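Local coordinates for protein Asp/Glu-specific dipeptidyl-peptidase (Flavobacterium psychrophilum, PDB 5JXF) that removes dipeptides from the N-terminus of oligopeptides as a serine protease, cutting strictly after an aspartate or glutamate in the P1 position, at residues Trp231-Thr235 / Val649-Gly653; Ser239-Val243 / Leu719-Met723; Glu291-Ser295 / Gln561-Met565; Glu311-Ala316 / Gln469-Leu473. One frame throughout, in Å; residues are numbered along the deposited sequence.

Interaction 1: residues Trp231-Thr235 / Val649-Gly653; sequences WPRHT and VCFIG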
# COMPACT_ATOMS: atom_id res chain seq x y z
N TRP A 231 -7.05 -7.26 1.52
CA TRP A 231 -6.22 -8.42 1.24
C TRP A 231 -4.85 -7.93 0.69
O TRP A 231 -4.80 -6.94 -0.03
CB TRP A 231 -6.89 -9.32 0.21
CG TRP A 231 -6.08 -10.54 -0.11
CD1 TRP A 231 -5.32 -10.76 -1.22
CD2 TRP A 231 -5.97 -11.71 0.70
NE1 TRP A 231 -4.73 -12.00 -1.15
CE2 TRP A 231 -5.11 -12.60 0.02
CE3 TRP A 231 -6.52 -12.10 1.92
CZ2 TRP A 231 -4.77 -13.84 0.54
CZ3 TRP A 231 -6.17 -13.32 2.44
CH2 TRP A 231 -5.31 -14.18 1.75
N PRO A 232 -3.74 -8.60 1.04
CA PRO A 232 -3.49 -9.73 1.95
C PRO A 232 -3.86 -9.41 3.40
O PRO A 232 -3.76 -8.27 3.86
CB PRO A 232 -1.98 -9.96 1.81
CG PRO A 232 -1.66 -9.44 0.44
CD PRO A 232 -2.52 -8.25 0.27
N ARG A 233 -4.33 -10.44 4.09
CA ARG A 233 -4.77 -10.30 5.47
C ARG A 233 -4.19 -11.44 6.28
O ARG A 233 -4.12 -12.58 5.81
CB ARG A 233 -6.31 -10.30 5.56
CG ARG A 233 -6.85 -10.26 7.00
CD ARG A 233 -7.14 -8.82 7.44
NE ARG A 233 -8.19 -8.36 6.58
CZ ARG A 233 -9.40 -7.98 6.95
NH1 ARG A 233 -9.76 -7.91 8.22
NH2 ARG A 233 -10.22 -7.61 6.01
N HIS A 234 -3.79 -11.15 7.51
CA HIS A 234 -3.19 -12.15 8.37
C HIS A 234 -3.85 -12.17 9.73
O HIS A 234 -3.16 -12.29 10.75
CB HIS A 234 -1.69 -11.88 8.49
CG HIS A 234 -1.00 -11.70 7.18
ND1 HIS A 234 -1.20 -10.59 6.40
CD2 HIS A 234 -0.15 -12.50 6.49
CE1 HIS A 234 -0.48 -10.70 5.29
NE2 HIS A 234 0.16 -11.85 5.32
N THR A 235 -5.19 -12.10 9.75
CA THR A 235 -5.98 -11.99 10.97
C THR A 235 -6.66 -13.29 11.40
O THR A 235 -7.41 -13.89 10.62
CB THR A 235 -7.09 -10.93 10.81
OG1 THR A 235 -6.52 -9.69 10.36
CG2 THR A 235 -7.82 -10.71 12.12
N VAL A 649 -2.68 -18.90 7.19
CA VAL A 649 -3.40 -18.04 8.10
C VAL A 649 -4.77 -17.67 7.52
O VAL A 649 -5.78 -17.84 8.19
CB VAL A 649 -2.57 -16.80 8.44
CG1 VAL A 649 -3.39 -15.79 9.19
CG2 VAL A 649 -1.38 -17.19 9.29
N CYS A 650 -4.79 -17.16 6.29
CA CYS A 650 -6.04 -16.77 5.63
C CYS A 650 -6.02 -17.22 4.18
O CYS A 650 -4.96 -17.52 3.63
CB CYS A 650 -6.26 -15.24 5.67
SG CYS A 650 -6.33 -14.48 7.31
N PHE A 651 -7.20 -17.25 3.58
CA PHE A 651 -7.31 -17.41 2.13
C PHE A 651 -8.57 -16.73 1.58
O PHE A 651 -9.39 -16.23 2.35
CB PHE A 651 -7.27 -18.90 1.72
CG PHE A 651 -8.46 -19.72 2.18
CD1 PHE A 651 -8.49 -20.28 3.44
CD2 PHE A 651 -9.52 -19.99 1.31
CE1 PHE A 651 -9.58 -21.06 3.85
CE2 PHE A 651 -10.59 -20.77 1.71
CZ PHE A 651 -10.63 -21.30 2.98
N ILE A 652 -8.69 -16.68 0.26
CA ILE A 652 -9.77 -15.95 -0.39
C ILE A 652 -10.36 -16.76 -1.53
O ILE A 652 -9.67 -17.56 -2.15
CB ILE A 652 -9.31 -14.57 -0.96
CG1 ILE A 652 -7.99 -14.70 -1.74
CG2 ILE A 652 -9.13 -13.57 0.15
CD1 ILE A 652 -7.58 -13.39 -2.53
N GLY A 653 -11.64 -16.53 -1.81
CA GLY A 653 -12.30 -17.18 -2.92
C GLY A 653 -13.34 -16.33 -3.62
O GLY A 653 -13.61 -15.19 -3.25
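Val649 opens the contact by laying CG1 against the backbone of His234, 3.7 Å from its C atom. The architecture is that of a chymotrypsin-like protease core: strand 648-653 belongs to the antiparallel sheet of the second lobe, while 231-235 is the loop running from helix 224-227 into strand 239-245 of the first, just ahead of Asp237, assigned by similarity to the charge relay system. At Cys650, SG stands anti to the carbonyl carbon (chi1 -59°), which points it into the bend of the loop, 3.3 Å from Arg233 O and 3.5 Å from Thr235 O. Arg233 O is hydrogen-bonded to Thr607 OG1, and the far end of the Arg233 side chain turns away to a salt bridge with Asp679, a residue of the dipeptide pocket. Cys650 CB meets the edge of the Trp231 indole at CZ3, 3.8 Å away. Phe651 sends its ring to the other side of the strand, so that it is CA that comes near Trp231 CH2. Ile652 then covers one indole face, with CG2 3.5 Å from Trp231 CE3; the opposite face is backed by Arg233 N and Pro232 CG, after the cis peptide bond preceding Pro232. Trp231 NE1 is hydrogen-bonded to Asn604 O, and Ile652 CD1 makes a CH-pi contact over the five-membered ring, 3.6 Å from its centroid and 15° off the normal.

Interaction 2: residues Ser239-Val243 / Leu719-Met723; sequences SMFRV and LINEM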
# COMPACT_ATOMS: atom_id res chain seq x y z
N SER A 239 -13.91 -16.64 17.32
CA SER A 239 -14.20 -16.86 18.74
C SER A 239 -15.13 -18.07 18.86
O SER A 239 -15.74 -18.48 17.87
CB SER A 239 -14.81 -15.62 19.39
OG SER A 239 -16.01 -15.24 18.75
N MET A 240 -15.21 -18.65 20.04
CA MET A 240 -15.97 -19.88 20.23
C MET A 240 -17.00 -19.74 21.33
O MET A 240 -16.74 -19.16 22.38
CB MET A 240 -15.04 -21.05 20.54
CG MET A 240 -14.16 -21.44 19.37
SD MET A 240 -13.19 -22.92 19.65
CE MET A 240 -12.50 -23.21 18.02
N PHE A 241 -18.18 -20.27 21.05
CA PHE A 241 -19.28 -20.23 22.00
C PHE A 241 -19.82 -21.64 22.15
O PHE A 241 -19.44 -22.52 21.38
CB PHE A 241 -20.36 -19.27 21.51
CG PHE A 241 -19.97 -17.82 21.62
CD1 PHE A 241 -19.14 -17.23 20.67
CD2 PHE A 241 -20.42 -17.04 22.68
CE1 PHE A 241 -18.79 -15.90 20.77
CE2 PHE A 241 -20.08 -15.71 22.78
CZ PHE A 241 -19.27 -15.14 21.83
N ARG A 242 -20.69 -21.88 23.14
CA ARG A 242 -21.33 -23.19 23.25
C ARG A 242 -22.83 -23.03 23.48
O ARG A 242 -23.25 -22.28 24.35
CB ARG A 242 -20.73 -24.03 24.38
CG ARG A 242 -21.33 -25.44 24.43
CD ARG A 242 -20.91 -26.21 25.65
NE ARG A 242 -19.47 -26.16 25.85
CZ ARG A 242 -18.60 -26.91 25.18
NH1 ARG A 242 -19.04 -27.76 24.25
NH2 ARG A 242 -17.30 -26.79 25.42
N VAL A 243 -23.63 -23.71 22.66
CA VAL A 243 -25.08 -23.58 22.76
C VAL A 243 -25.55 -24.52 23.88
O VAL A 243 -25.11 -25.66 23.97
CB VAL A 243 -25.78 -23.93 21.43
CG1 VAL A 243 -27.32 -23.79 21.56
CG2 VAL A 243 -25.25 -23.08 20.30
N LEU A 719 -10.80 -28.41 23.79
CA LEU A 719 -11.85 -28.02 22.85
C LEU A 719 -11.66 -28.73 21.52
O LEU A 719 -12.64 -29.04 20.83
CB LEU A 719 -11.87 -26.51 22.65
CG LEU A 719 -12.03 -25.73 23.95
CD1 LEU A 719 -11.90 -24.24 23.66
CD2 LEU A 719 -13.37 -26.06 24.62
N ILE A 720 -10.41 -29.03 21.18
CA ILE A 720 -10.14 -29.73 19.93
C ILE A 720 -10.57 -31.19 20.01
O ILE A 720 -11.10 -31.74 19.05
CB ILE A 720 -8.66 -29.66 19.57
CG1 ILE A 720 -8.24 -28.20 19.41
CG2 ILE A 720 -8.37 -30.47 18.30
CD1 ILE A 720 -6.94 -28.03 18.69
N ASN A 721 -10.36 -31.81 21.17
CA ASN A 721 -10.71 -33.21 21.36
C ASN A 721 -12.19 -33.44 21.10
O ASN A 721 -12.62 -34.55 20.77
CB ASN A 721 -10.34 -33.67 22.78
CG ASN A 721 -8.83 -33.73 23.00
OD1 ASN A 721 -8.06 -33.93 22.06
ND2 ASN A 721 -8.40 -33.57 24.25
N GLU A 722 -12.96 -32.36 21.22
CA GLU A 722 -14.40 -32.33 21.00
C GLU A 722 -14.73 -32.40 19.51
O GLU A 722 -15.83 -32.79 19.14
CB GLU A 722 -14.96 -31.04 21.60
CG GLU A 722 -16.33 -31.10 22.17
CD GLU A 722 -16.74 -29.77 22.76
OE1 GLU A 722 -15.97 -29.20 23.56
OE2 GLU A 722 -17.82 -29.27 22.39
N MET A 723 -13.79 -32.00 18.66
CA MET A 723 -14.11 -31.92 17.24
C MET A 723 -13.81 -33.23 16.52
O MET A 723 -13.19 -34.12 17.07
CB MET A 723 -13.34 -30.78 16.58
CG MET A 723 -13.49 -29.43 17.28
SD MET A 723 -12.28 -28.27 16.62
CE MET A 723 -12.08 -27.16 18.01
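Arg242 and Glu722 supply the tight part of this contact, a salt bridge between strand 239-245 and the end of helix 717-721. Arg242 NH1 donates to Glu722 OE2 at 2.7 Å with an N-H...O angle of 155°, reaching that oxygen on its syn side but 30° out of the carboxylate plane. A second, weak bond runs from Arg242 NH2 to Glu722 OE1 at 3.3 Å, so the two groups meet in a lopsided pair. CG of Arg242 is anti to the backbone N (chi1 -176°), which sends the chain off the strand before it bends at chi3 and offers the guanidinium edge to the acid. Glu130 takes NE in a further salt bridge, and Ser91 OG bonds Glu722 OE2. A leucine in place of Arg242 would probably leave the carboxylates of Glu722 and Glu130 without their shared counter-charge in a largely buried setting. The apolar part is looser. Met240 and Met723 reach for each other tip to tip, CE to CE at 4.0 Å, while Met240 SD stays 4.4 Å from Leu719 CD1. Both methionines also lean on helix 703-713. Glu722 is partly exposed, whereas Arg242 and the methionines are buried. Residues 717-723 follow helix 703-713, and this C-terminal helical region lies on strand 239-245 of the first barrel, consistent with the C-terminal helix of chymotrypsin-like proteases packing on the N-terminal barrel.

Interaction 3: residues Glu291-Ser295 / Gln561-Met565; sequences EYLPS and QRIYM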
# COMPACT_ATOMS: atom_id res chain seq x y z
N GLU A 291 -28.68 -5.66 -5.78
CA GLU A 291 -28.02 -5.84 -7.07
C GLU A 291 -28.82 -5.26 -8.22
O GLU A 291 -28.31 -5.13 -9.34
CB GLU A 291 -27.75 -7.32 -7.34
CG GLU A 291 -26.89 -8.04 -6.30
CD GLU A 291 -25.52 -7.43 -6.12
OE1 GLU A 291 -25.02 -6.73 -7.03
OE2 GLU A 291 -24.93 -7.65 -5.04
N TYR A 292 -30.08 -4.92 -7.96
CA TYR A 292 -30.99 -4.61 -9.05
C TYR A 292 -31.48 -3.16 -9.05
O TYR A 292 -32.57 -2.87 -9.53
CB TYR A 292 -32.16 -5.57 -8.99
CG TYR A 292 -31.69 -7.00 -8.90
CD1 TYR A 292 -31.12 -7.63 -10.00
CD2 TYR A 292 -31.77 -7.71 -7.70
CE1 TYR A 292 -30.68 -8.93 -9.92
CE2 TYR A 292 -31.32 -9.01 -7.62
CZ TYR A 292 -30.77 -9.62 -8.73
OH TYR A 292 -30.32 -10.91 -8.66
N LEU A 293 -30.66 -2.27 -8.51
CA LEU A 293 -31.03 -0.86 -8.42
C LEU A 293 -31.00 -0.20 -9.79
O LEU A 293 -30.35 -0.68 -10.71
CB LEU A 293 -30.09 -0.13 -7.46
CG LEU A 293 -30.33 -0.39 -5.98
CD1 LEU A 293 -29.32 0.36 -5.13
CD2 LEU A 293 -31.75 -0.02 -5.59
N PRO A 294 -31.74 0.90 -9.94
CA PRO A 294 -31.68 1.77 -11.11
C PRO A 294 -30.41 2.60 -11.08
O PRO A 294 -29.78 2.69 -10.03
CB PRO A 294 -32.89 2.67 -10.92
CG PRO A 294 -32.95 2.80 -9.42
CD PRO A 294 -32.73 1.40 -8.96
N SER A 295 -30.06 3.22 -12.21
CA SER A 295 -28.91 4.11 -12.31
C SER A 295 -28.93 5.18 -11.24
O SER A 295 -27.90 5.53 -10.65
CB SER A 295 -28.87 4.79 -13.68
OG SER A 295 -28.57 3.88 -14.72
N GLN A 561 -39.66 0.04 -7.01
CA GLN A 561 -38.57 -0.94 -6.95
C GLN A 561 -39.10 -2.37 -6.92
O GLN A 561 -38.53 -3.28 -7.52
CB GLN A 561 -37.68 -0.66 -5.73
CG GLN A 561 -36.48 -1.58 -5.60
CD GLN A 561 -35.60 -1.56 -6.82
OE1 GLN A 561 -35.05 -0.52 -7.18
NE2 GLN A 561 -35.44 -2.72 -7.46
N ARG A 562 -40.22 -2.57 -6.21
CA ARG A 562 -40.89 -3.87 -6.21
C ARG A 562 -41.26 -4.30 -7.63
O ARG A 562 -41.10 -5.47 -7.99
CB ARG A 562 -42.14 -3.82 -5.32
CG ARG A 562 -42.97 -5.10 -5.33
CD ARG A 562 -44.09 -5.06 -4.29
NE ARG A 562 -45.16 -4.15 -4.66
CZ ARG A 562 -45.33 -2.94 -4.13
NH1 ARG A 562 -44.51 -2.51 -3.19
NH2 ARG A 562 -46.33 -2.16 -4.53
N ILE A 563 -41.76 -3.35 -8.43
CA ILE A 563 -42.19 -3.64 -9.80
C ILE A 563 -41.00 -3.80 -10.73
O ILE A 563 -41.00 -4.66 -11.62
CB ILE A 563 -43.10 -2.53 -10.34
CG1 ILE A 563 -44.38 -2.44 -9.50
CG2 ILE A 563 -43.45 -2.77 -11.80
CD1 ILE A 563 -45.31 -1.34 -9.97
N TYR A 564 -39.99 -2.97 -10.52
CA TYR A 564 -38.76 -3.05 -11.29
C TYR A 564 -38.14 -4.44 -11.13
O TYR A 564 -37.64 -5.02 -12.09
CB TYR A 564 -37.78 -1.96 -10.84
CG TYR A 564 -36.57 -1.77 -11.73
CD1 TYR A 564 -36.60 -2.14 -13.07
CD2 TYR A 564 -35.40 -1.23 -11.22
CE1 TYR A 564 -35.49 -1.97 -13.88
CE2 TYR A 564 -34.28 -1.06 -12.01
CZ TYR A 564 -34.33 -1.43 -13.34
OH TYR A 564 -33.21 -1.25 -14.12
N MET A 565 -38.19 -4.97 -9.90
CA MET A 565 -37.66 -6.30 -9.60
C MET A 565 -38.42 -7.37 -10.38
O MET A 565 -37.81 -8.20 -11.06
CB MET A 565 -37.75 -6.57 -8.09
CG MET A 565 -36.99 -7.81 -7.61
SD MET A 565 -35.21 -7.67 -7.87
CE MET A 565 -34.95 -8.96 -9.09
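Loop 291-295 runs past one side of helix 547-571, its backbone coming nearest where Tyr292 CA lies 6.9 Å from Met565 CA. Met565 bends at chi2 (63°) and again at chi3, folding its thioether over the Tyr292 ring. CE makes a CH-pi contact 3.8 Å from the ring centroid and 15° off the normal, while SD lies obliquely, 3.4 Å from Tyr292 CD2. This is a Met-aromatic contact, and Glu291 CB covers the opposite face of the same ring. Tyr292 OH is hydrogen-bonded to Phe578 O. With an alanine here, the Met565 thioether would probably be left free to turn over a gap, and Phe578 O would lose its hydroxyl partner. Further along, the loop becomes the start of helix 295-325, with Pro294 at the N-cap. Tyr564 turns the edge of its ring to this turn: CE2 is 3.8 Å from Pro294 N, and the same ring packs edge-to-face with Phe371. Gln561 crosses the Leu293 side chain at about a right angle, with OE1 3.5 Å from Pro294 CD and 3.7 Å from Leu293 CD2. That oxygen and Tyr564 OH are buried here with no polar partner in the model.

Interaction 4: residues Glu311-Ala316 / Gln469-Leu473; sequences EIREAA and QLVAL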
# COMPACT_ATOMS: atom_id res chain seq x y z
N GLU A 311 -17.93 11.61 5.86
CA GLU A 311 -17.39 12.79 6.54
C GLU A 311 -17.81 12.84 8.01
O GLU A 311 -17.01 13.17 8.89
CB GLU A 311 -17.82 14.07 5.83
CG GLU A 311 -16.67 14.87 5.26
CD GLU A 311 -17.10 16.23 4.72
OE1 GLU A 311 -17.29 17.17 5.52
OE2 GLU A 311 -17.25 16.37 3.48
N ILE A 312 -19.07 12.49 8.28
CA ILE A 312 -19.57 12.51 9.65
C ILE A 312 -18.86 11.48 10.53
O ILE A 312 -18.41 11.82 11.62
CB ILE A 312 -21.08 12.26 9.71
CG1 ILE A 312 -21.82 13.38 9.01
CG2 ILE A 312 -21.55 12.17 11.17
CD1 ILE A 312 -23.32 13.16 9.02
N ARG A 313 -18.76 10.24 10.07
CA ARG A 313 -18.12 9.19 10.87
C ARG A 313 -16.61 9.44 11.05
O ARG A 313 -16.04 9.12 12.10
CB ARG A 313 -18.34 7.81 10.23
CG ARG A 313 -19.78 7.31 10.37
CD ARG A 313 -19.99 5.89 9.86
NE ARG A 313 -21.38 5.47 10.04
CZ ARG A 313 -21.76 4.27 10.47
NH1 ARG A 313 -20.84 3.35 10.76
NH2 ARG A 313 -23.05 3.99 10.60
N GLU A 314 -15.98 10.02 10.04
CA GLU A 314 -14.54 10.28 10.13
C GLU A 314 -14.22 11.23 11.29
O GLU A 314 -13.29 10.99 12.06
CB GLU A 314 -14.02 10.87 8.81
CG GLU A 314 -12.50 11.01 8.76
CD GLU A 314 -12.01 12.25 9.47
OE1 GLU A 314 -12.76 13.26 9.51
OE2 GLU A 314 -10.89 12.21 10.03
N ALA A 315 -14.99 12.30 11.41
CA ALA A 315 -14.79 13.25 12.49
C ALA A 315 -15.03 12.57 13.85
O ALA A 315 -14.23 12.74 14.77
CB ALA A 315 -15.71 14.44 12.32
N ALA A 316 -16.10 11.78 13.96
CA ALA A 316 -16.39 11.05 15.20
C ALA A 316 -15.28 10.09 15.60
O ALA A 316 -14.85 10.05 16.76
CB ALA A 316 -17.71 10.27 15.06
N GLN A 469 -17.73 18.39 17.46
CA GLN A 469 -17.29 18.26 16.07
C GLN A 469 -18.44 17.91 15.10
O GLN A 469 -18.43 18.34 13.95
CB GLN A 469 -16.19 17.21 15.98
CG GLN A 469 -15.57 17.04 14.61
CD GLN A 469 -14.76 18.24 14.16
OE1 GLN A 469 -15.29 19.19 13.59
NE2 GLN A 469 -13.46 18.19 14.42
N LEU A 470 -19.41 17.15 15.57
CA LEU A 470 -20.50 16.67 14.71
C LEU A 470 -21.61 17.71 14.52
O LEU A 470 -22.19 17.83 13.44
CB LEU A 470 -21.10 15.38 15.26
CG LEU A 470 -20.56 14.08 14.66
CD1 LEU A 470 -19.04 14.13 14.50
CD2 LEU A 470 -20.96 12.94 15.54
N VAL A 471 -21.90 18.46 15.57
CA VAL A 471 -22.88 19.53 15.48
C VAL A 471 -22.36 20.62 14.54
O VAL A 471 -23.14 21.24 13.80
CB VAL A 471 -23.19 20.11 16.87
CG1 VAL A 471 -24.06 21.35 16.76
CG2 VAL A 471 -23.88 19.06 17.73
N ALA A 472 -21.04 20.83 14.54
CA ALA A 472 -20.41 21.73 13.59
C ALA A 472 -20.70 21.29 12.15
O ALA A 472 -21.04 22.12 11.30
CB ALA A 472 -18.92 21.81 13.84
N LEU A 473 -20.57 20.00 11.88
CA LEU A 473 -20.76 19.50 10.52
C LEU A 473 -22.21 19.64 10.04
O LEU A 473 -22.46 20.02 8.89
CB LEU A 473 -20.32 18.04 10.43
CG LEU A 473 -18.82 17.77 10.53
CD1 LEU A 473 -18.56 16.27 10.78
CD2 LEU A 473 -18.08 18.26 9.28
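The Glu311 carboxylate meets Leu473 through one oxygen, OE1, 4.0 Å from Leu473 CD2, while OE2 has a long, weak ion pair with Lys477. The other flat group, the Gln469 amide, also lies at the margin, and Gln469 makes its contact with the aliphatic part of its chain: CG lies 3.5 Å from Ala315 CB, and the bend at chi2 (68°) turns the amide away from the alanine. Inward of these two runs an apolar seam. Leu473 CD1 settles beside Ala315 CB at 3.7 Å and also rests against Glu311 O and Ile312 CA. One turn back, with chi1 at -97°, off a staggered value, Leu470 brings CD1 against the helix backbone, 3.7 Å from Ile312 O and 3.8 Å from Ala316 N. Ile312 meets that side chain at about a right angle, CG2 to Leu470 CG at 4.1 Å. With Ala315 pointing at the other helix and Ala316 CB beside Leu470 CD1, the axes of the two short helix segments pass 9.6 Å apart, nearly antiparallel at 157°. Helix 386-415 closes the buried side through Tyr407 and Asn415, and Arg313 ties helix 295-325 to it by a salt bridge with Glu410. Such antiparallel helix-helix packing builds the all-helical domain that accompanies the protease core in S46 dipeptidyl-peptidases.

From the N terminus, the chain first opens interaction 1 at 231-235 and, a few residues on, interaction 2 at 239-243. It then leaves the protease core through 291-295, which opens interaction 3, and enters helix 295-325, where 311-316 opens interaction 4. Interaction 4 closes first, at 469-473, and interaction 3 closes round it at 561-565, the intervening chain being mostly helical. Both lie within the two larger loops, shut at 649-653 and 719-723, which cross because their ends alternate. Interactions 1 and 2 tie the first lobe to the second and to the C-terminal helix; interaction 3 sets the loop entering helix 295-325 on helix 547-571, and interaction 4 pairs helices 295-325 and 460-477, their centres 32 Å apart.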